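Local coordinates for protein citrate lyase, subunit 1 (Methanosaeta concilii, PDB 6HXI) that probably acts in ATP citrate lyase, which uses ATP and coenzyme A to cleave citrate into acetyl-CoA and oxaloacetate, at residues Arg7-Asp10 and Ala11-Leu15; Arg188-Asp192 and Thr193-Tyr197. One frame throughout, in Å; residues are numbered along the deposited sequence.

Interaction 1. Residues Arg7-Asp10 and Ala11-Leu15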
ATOM      1  N   ARG C   7      26.224 -18.664 -59.085  1.00 54.26           N
ATOM      2  CA  ARG C   7      25.980 -19.433 -60.297  1.00 55.74           C
ATOM      3  C   ARG C   7      25.387 -18.538 -61.359  1.00 59.60           C
ATOM      4  O   ARG C   7      24.621 -17.614 -61.049  1.00 57.94           O
ATOM      5  CB  ARG C   7      25.037 -20.623 -60.051  1.00 55.87           C
ATOM      6  CG  ARG C   7      25.618 -21.661 -59.121  1.00 62.24           C
ATOM      7  CD  ARG C   7      24.956 -23.014 -59.249  1.00 60.41           C
ATOM      8  NE  ARG C   7      25.096 -23.772 -58.004  1.00 69.09           N
ATOM      9  CZ  ARG C   7      26.200 -24.418 -57.632  1.00 85.28           C
ATOM     10  NH1 ARG C   7      26.245 -25.048 -56.464  1.00 60.27           N
ATOM     11  NH2 ARG C   7      27.277 -24.412 -58.409  1.00 80.37           N
ATOM     12  N   GLU C   8      25.765 -18.816 -62.615  1.00 58.38           N
ATOM     13  CA  GLU C   8      25.270 -18.159 -63.828  1.00 57.84           C
ATOM     14  C   GLU C   8      23.730 -18.222 -63.794  1.00 61.41           C
ATOM     15  O   GLU C   8      23.077 -17.236 -64.120  1.00 59.75           O
ATOM     16  CB  GLU C   8      25.817 -18.896 -65.060  1.00 61.14           C
ATOM     17  CG  GLU C   8      25.725 -18.128 -66.366  1.00 74.78           C
ATOM     18  CD  GLU C   8      26.323 -18.844 -67.568  1.00103.38           C
ATOM     19  OE1 GLU C   8      27.345 -19.554 -67.409  1.00 96.83           O
ATOM     20  OE2 GLU C   8      25.777 -18.672 -68.681  1.00 98.69           O
ATOM     21  N   TYR C   9      23.168 -19.370 -63.336  1.00 59.45           N
ATOM     22  CA  TYR C   9      21.736 -19.623 -63.161  1.00 60.32           C
ATOM     23  C   TYR C   9      21.098 -18.529 -62.294  1.00 64.20           C
ATOM     24  O   TYR C   9      20.112 -17.918 -62.713  1.00 65.07           O
ATOM     25  CB  TYR C   9      21.511 -21.027 -62.549  1.00 63.41           C
ATOM     26  CG  TYR C   9      20.082 -21.306 -62.138  1.00 66.34           C
ATOM     27  CD1 TYR C   9      19.086 -21.495 -63.091  1.00 71.25           C
ATOM     28  CD2 TYR C   9      19.724 -21.379 -60.795  1.00 65.97           C
ATOM     29  CE1 TYR C   9      17.766 -21.753 -62.720  1.00 74.44           C
ATOM     30  CE2 TYR C   9      18.401 -21.598 -60.411  1.00 68.13           C
ATOM     31  CZ  TYR C   9      17.426 -21.800 -61.379  1.00 78.10           C
ATOM     32  OH  TYR C   9      16.116 -22.043 -61.032  1.00 77.85           O
ATOM     33  N   ASP C  10      21.713 -18.243 -61.134  1.00 58.40           N
ATOM     34  CA  ASP C  10      21.281 -17.252 -60.160  1.00 56.36           C
ATOM     35  C   ASP C  10      21.420 -15.809 -60.671  1.00 59.14           C
ATOM     36  O   ASP C  10      20.494 -15.006 -60.498  1.00 57.98           O
ATOM     37  CB  ASP C  10      22.041 -17.460 -58.841  1.00 57.67           C
ATOM     38  CG  ASP C  10      21.805 -18.813 -58.177  1.00 72.81           C
ATOM     39  OD1 ASP C  10      20.644 -19.293 -58.186  1.00 74.09           O
ATOM     40  OD2 ASP C  10      22.768 -19.363 -57.585  1.00 82.98           O
ATOM     41  N   ALA C  11      22.562 -15.490 -61.329  1.00 54.08           N
ATOM     42  CA  ALA C  11      22.852 -14.162 -61.881  1.00 51.45           C
ATOM     43  C   ALA C  11      21.865 -13.786 -63.016  1.00 56.17           C
ATOM     44  O   ALA C  11      21.318 -12.679 -63.024  1.00 53.42           O
ATOM     45  CB  ALA C  11      24.290 -14.113 -62.373  1.00 51.55           C
ATOM     46  N   LYS C  12      21.610 -14.739 -63.936  1.00 55.60           N
ATOM     47  CA  LYS C  12      20.685 -14.592 -65.061  1.00 56.20           C
ATOM     48  C   LYS C  12      19.241 -14.503 -64.572  1.00 60.94           C
ATOM     49  O   LYS C  12      18.459 -13.751 -65.151  1.00 62.21           O
ATOM     50  CB  LYS C  12      20.849 -15.739 -66.067  1.00 60.93           C
ATOM     51  CG  LYS C  12      22.078 -15.581 -66.944  1.00 72.01           C
ATOM     52  CD  LYS C  12      22.288 -16.760 -67.852  1.00 80.86           C
ATOM     53  CE  LYS C  12      23.256 -16.381 -68.939  1.00 92.04           C
ATOM     54  NZ  LYS C  12      23.531 -17.510 -69.853  1.00 98.08           N
ATOM     55  N   ASN C  13      18.896 -15.254 -63.504  1.00 57.37           N
ATOM     56  CA  ASN C  13      17.567 -15.238 -62.889  1.00 57.68           C
ATOM     57  C   ASN C  13      17.310 -13.875 -62.263  1.00 60.39           C
ATOM     58  O   ASN C  13      16.208 -13.341 -62.438  1.00 60.60           O
ATOM     59  CB  ASN C  13      17.404 -16.346 -61.856  1.00 57.20           C
ATOM     60  CG  ASN C  13      16.128 -17.133 -62.014  1.00 88.88           C
ATOM     61  OD1 ASN C  13      15.018 -16.581 -62.098  1.00 87.60           O
ATOM     62  ND2 ASN C  13      16.257 -18.448 -62.072  1.00 82.28           N
ATOM     63  N   LEU C  14      18.347 -13.297 -61.580  1.00 54.70           N
ATOM     64  CA  LEU C  14      18.302 -11.950 -60.987  1.00 52.97           C
ATOM     65  C   LEU C  14      18.095 -10.928 -62.116  1.00 58.02           C
ATOM     66  O   LEU C  14      17.216 -10.073 -62.021  1.00 58.58           O
ATOM     67  CB  LEU C  14      19.585 -11.612 -60.180  1.00 50.42           C
ATOM     68  CG  LEU C  14      19.729 -12.230 -58.776  1.00 54.75           C
ATOM     69  CD1 LEU C  14      21.139 -12.039 -58.213  1.00 51.03           C
ATOM     70  CD2 LEU C  14      18.719 -11.654 -57.821  1.00 59.44           C
ATOM     71  N   LEU C  15      18.878 -11.056 -63.202  1.00 55.03           N
ATOM     72  CA  LEU C  15      18.778 -10.179 -64.365  1.00 54.61           C
ATOM     73  C   LEU C  15      17.392 -10.273 -65.012  1.00 59.45           C
ATOM     74  O   LEU C  15      16.815  -9.240 -65.352  1.00 61.54           O
ATOM     75  CB  LEU C  15      19.878 -10.469 -65.401  1.00 53.92           C
ATOM     76  CG  LEU C  15      20.060  -9.343 -66.408  1.00 57.08           C
ATOM     77  CD1 LEU C  15      20.875  -8.239 -65.824  1.00 55.08           C
ATOM     78  CD2 LEU C  15      20.698  -9.837 -67.683  1.00 59.57           C
TER
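E8 and K12 form a salt bridge one turn apart at the start of helix 8-18. Their side chains run side by side and point the same way. K12 NZ lies 2.8 Å from E8 OE2, on the anti lone pair of that oxygen. E8 has its CG anti to the backbone N (chi1 -164°), and both chains are extended beyond CG, which brings the two charged ends level. Each end has further partners: E8 OE2 also pairs with K59, and K12 NZ with E109 and the carbonyl of L213.

The backbone bonds are those of a first helical turn. R7 is the N-cap residue, and its O accepts from A11 N at 3.0 Å. E8 O accepts from K12 N at 2.9 Å. Y9 O and D10 O continue the i to i+4 pattern with N13 N and L14 N. D61 binds the leading amides of E8 and Y9 through its carboxylate.

Y9 and N13 make the packing contact. N13 ND2 sits over one face of the Y9 ring, 3.6 Å from CZ, with the amide plane almost at right angles (88°) to the ring.

The charges of E8 and K12 are buried, yet they are matched within a chain of acids and lysines. This network probably keeps both groups ionised and joins the helix to strands 56-60 and 106-110.

Interaction 2. Residues Arg188-Asp192 and Thr193-Tyr197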
ATOM      1  N   ARG C 188      22.291   0.268 -62.564  1.00 49.99           N
ATOM      2  CA  ARG C 188      21.234   0.440 -61.564  1.00 48.91           C
ATOM      3  C   ARG C 188      20.969  -0.902 -60.891  1.00 49.65           C
ATOM      4  O   ARG C 188      20.866  -0.970 -59.669  1.00 49.70           O
ATOM      5  CB  ARG C 188      19.963   1.009 -62.222  1.00 49.78           C
ATOM      6  CG  ARG C 188      20.143   2.402 -62.807  1.00 48.46           C
ATOM      7  CD  ARG C 188      18.791   3.047 -63.067  1.00 56.12           C
ATOM      8  NE  ARG C 188      18.861   4.123 -64.059  1.00 60.35           N
ATOM      9  CZ  ARG C 188      19.164   5.392 -63.786  1.00 73.74           C
ATOM     10  NH1 ARG C 188      19.473   5.762 -62.547  1.00 62.49           N
ATOM     11  NH2 ARG C 188      19.192   6.295 -64.756  1.00 64.25           N
ATOM     12  N   PHE C 189      20.951  -1.970 -61.690  1.00 45.81           N
ATOM     13  CA  PHE C 189      20.801  -3.341 -61.241  1.00 46.01           C
ATOM     14  C   PHE C 189      21.986  -3.734 -60.337  1.00 46.74           C
ATOM     15  O   PHE C 189      21.777  -4.309 -59.282  1.00 44.32           O
ATOM     16  CB  PHE C 189      20.676  -4.263 -62.468  1.00 49.29           C
ATOM     17  CG  PHE C 189      20.733  -5.750 -62.211  1.00 51.47           C
ATOM     18  CD1 PHE C 189      19.647  -6.416 -61.654  1.00 54.93           C
ATOM     19  CD2 PHE C 189      21.860  -6.491 -62.564  1.00 53.71           C
ATOM     20  CE1 PHE C 189      19.697  -7.792 -61.419  1.00 56.54           C
ATOM     21  CE2 PHE C 189      21.910  -7.868 -62.328  1.00 57.60           C
ATOM     22  CZ  PHE C 189      20.824  -8.511 -61.755  1.00 55.91           C
ATOM     23  N   TYR C 190      23.208  -3.373 -60.733  1.00 45.52           N
ATOM     24  CA  TYR C 190      24.454  -3.637 -59.990  1.00 45.21           C
ATOM     25  C   TYR C 190      24.401  -2.932 -58.612  1.00 49.35           C
ATOM     26  O   TYR C 190      24.652  -3.555 -57.570  1.00 48.32           O
ATOM     27  CB  TYR C 190      25.637  -3.126 -60.844  1.00 45.68           C
ATOM     28  CG  TYR C 190      27.004  -3.198 -60.191  1.00 47.41           C
ATOM     29  CD1 TYR C 190      27.809  -4.321 -60.340  1.00 48.82           C
ATOM     30  CD2 TYR C 190      27.533  -2.103 -59.508  1.00 47.95           C
ATOM     31  CE1 TYR C 190      29.078  -4.383 -59.762  1.00 48.15           C
ATOM     32  CE2 TYR C 190      28.807  -2.145 -58.951  1.00 47.71           C
ATOM     33  CZ  TYR C 190      29.572  -3.291 -59.075  1.00 51.52           C
ATOM     34  OH  TYR C 190      30.823  -3.349 -58.516  1.00 55.21           O
ATOM     35  N   SER C 191      24.026  -1.644 -58.639  1.00 47.32           N
ATOM     36  CA  SER C 191      23.935  -0.727 -57.508  1.00 47.60           C
ATOM     37  C   SER C 191      22.854  -1.049 -56.493  1.00 53.66           C
ATOM     38  O   SER C 191      23.075  -0.857 -55.300  1.00 53.78           O
ATOM     39  CB  SER C 191      23.752   0.699 -58.012  1.00 51.33           C
ATOM     40  OG  SER C 191      25.033   1.278 -58.191  1.00 67.02           O
ATOM     41  N   ASP C 192      21.675  -1.477 -56.953  1.00 52.00           N
ATOM     42  CA  ASP C 192      20.554  -1.767 -56.066  1.00 52.69           C
ATOM     43  C   ASP C 192      20.482  -3.211 -55.586  1.00 53.50           C
ATOM     44  O   ASP C 192      19.827  -3.458 -54.561  1.00 53.39           O
ATOM     45  CB  ASP C 192      19.225  -1.350 -56.718  1.00 57.66           C
ATOM     46  CG  ASP C 192      19.101   0.117 -57.118  1.00 69.30           C
ATOM     47  OD1 ASP C 192      19.841   0.958 -56.548  1.00 71.65           O
ATOM     48  OD2 ASP C 192      18.238   0.426 -57.974  1.00 70.90           O
ATOM     49  N   THR C 193      21.162  -4.156 -56.288  1.00 46.76           N
ATOM     50  CA  THR C 193      21.113  -5.581 -55.940  1.00 46.08           C
ATOM     51  C   THR C 193      22.387  -6.083 -55.192  1.00 47.90           C
ATOM     52  O   THR C 193      22.501  -7.281 -54.920  1.00 48.96           O
ATOM     53  CB  THR C 193      20.757  -6.416 -57.178  1.00 50.66           C
ATOM     54  OG1 THR C 193      19.861  -5.652 -57.974  1.00 52.22           O
ATOM     55  CG2 THR C 193      20.070  -7.738 -56.832  1.00 48.79           C
ATOM     56  N   GLY C 194      23.275  -5.170 -54.804  1.00 41.60           N
ATOM     57  CA  GLY C 194      24.447  -5.490 -53.992  1.00 40.37           C
ATOM     58  C   GLY C 194      25.530  -6.340 -54.620  1.00 44.10           C
ATOM     59  O   GLY C 194      26.136  -7.178 -53.949  1.00 41.87           O
ATOM     60  N   PHE C 195      25.794  -6.101 -55.906  1.00 42.70           N
ATOM     61  CA  PHE C 195      26.832  -6.796 -56.649  1.00 43.70           C
ATOM     62  C   PHE C 195      28.167  -6.161 -56.370  1.00 48.07           C
ATOM     63  O   PHE C 195      28.241  -4.959 -56.114  1.00 48.43           O
ATOM     64  CB  PHE C 195      26.555  -6.738 -58.164  1.00 46.07           C
ATOM     65  CG  PHE C 195      25.519  -7.712 -58.660  1.00 48.58           C
ATOM     66  CD1 PHE C 195      24.169  -7.376 -58.658  1.00 52.55           C
ATOM     67  CD2 PHE C 195      25.891  -8.962 -59.131  1.00 52.07           C
ATOM     68  CE1 PHE C 195      23.209  -8.281 -59.114  1.00 55.38           C
ATOM     69  CE2 PHE C 195      24.930  -9.870 -59.569  1.00 57.06           C
ATOM     70  CZ  PHE C 195      23.595  -9.519 -59.564  1.00 55.84           C
ATOM     71  N   ALA C 196      29.220  -6.964 -56.423  1.00 43.34           N
ATOM     72  CA  ALA C 196      30.588  -6.509 -56.254  1.00 43.34           C
ATOM     73  C   ALA C 196      31.298  -6.635 -57.633  1.00 47.97           C
ATOM     74  O   ALA C 196      32.329  -6.009 -57.869  1.00 46.74           O
ATOM     75  CB  ALA C 196      31.287  -7.366 -55.207  1.00 44.68           C
ATOM     76  N   TYR C 197      30.716  -7.455 -58.529  1.00 46.52           N
ATOM     77  CA  TYR C 197      31.187  -7.742 -59.879  1.00 46.97           C
ATOM     78  C   TYR C 197      30.090  -8.372 -60.749  1.00 49.46           C
ATOM     79  O   TYR C 197      29.369  -9.258 -60.303  1.00 47.29           O
ATOM     80  CB  TYR C 197      32.410  -8.673 -59.829  1.00 49.43           C
ATOM     81  CG  TYR C 197      33.016  -8.948 -61.187  1.00 53.42           C
ATOM     82  CD1 TYR C 197      33.804  -7.996 -61.825  1.00 56.31           C
ATOM     83  CD2 TYR C 197      32.802 -10.160 -61.837  1.00 55.86           C
ATOM     84  CE1 TYR C 197      34.327  -8.222 -63.096  1.00 60.91           C
ATOM     85  CE2 TYR C 197      33.343 -10.410 -63.103  1.00 58.73           C
ATOM     86  CZ  TYR C 197      34.105  -9.437 -63.731  1.00 69.14           C
ATOM     87  OH  TYR C 197      34.651  -9.660 -64.978  1.00 75.13           O
TER
HETATM   88  O   HOH W   1      27.295  -2.148 -55.864  1.00 58.17           O
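The Y190 ring has F195 O over one face, 3.6 Å from CZ and offset toward the rim. Y197 CA lies at its edge, in the ring plane. F195 CB meets the same ring at CD1, at 3.5 Å. The F189 and F195 rings meet obliquely, with planes at 42° and centroids 5.0 Å apart; F189 CE2 and F195 CE1 touch.

This is the turn that leads from helix 173-192 into strand 195-206 in the ATP-grasp domain. G194 takes a positive phi and redirects the chain. F195 N then reaches back to Y190 O at 3.2 Å, in the carbonyl plane. A water lies 3.0 Å from F195 O, close enough to donate to it, though its protons are not settled. Just beyond, A196 and Y197 both face K218, a classic beta bulge.

With chi1 at 175°, the Y190 side chain swings away from its own N and carries the ring over F195 O, toward A196. Its OH is hydrogen-bonded with S124 OG; a weak bond to A196 O, 3.1 Å away, is not settled. Replacing Y190 by an alanine would probably cost S124 OG its phenol partner and open a gap beside F195 CB. R119 of the succinyl-CoA ligase subunit alpha chain packs on S191.

T193, the first residue to leave helical phi/psi, binds back to F189 O. That oxygen accepts two bonds from it: T193 N at 3.1 Å, tilted from the carbonyl plane, and T193 OG1 at 2.7 Å, in that plane and on a lone pair.

How the interactions relate
Interaction 1 comes first along the chain, at the start of helix 8-18. Interaction 2 follows much later, where helix 173-192 gives way to strand 195-206. Their centres are about 13 Å apart, and both lie in the ATP-grasp part of the chain. They touch directly: L14 O is 3.4 Å from F189 CE1, and L14 CD1 is 3.8 Å from F195 CZ. Strand 209-220 serves both, since A11 and K12 pack on M215 and F195 packs on A217 and L219. Two helices distant in sequence thus meet against one antiparallel sheet. The coenzyme A pocket residues G259, G307 and F345 belong to the citrate-binding part instead.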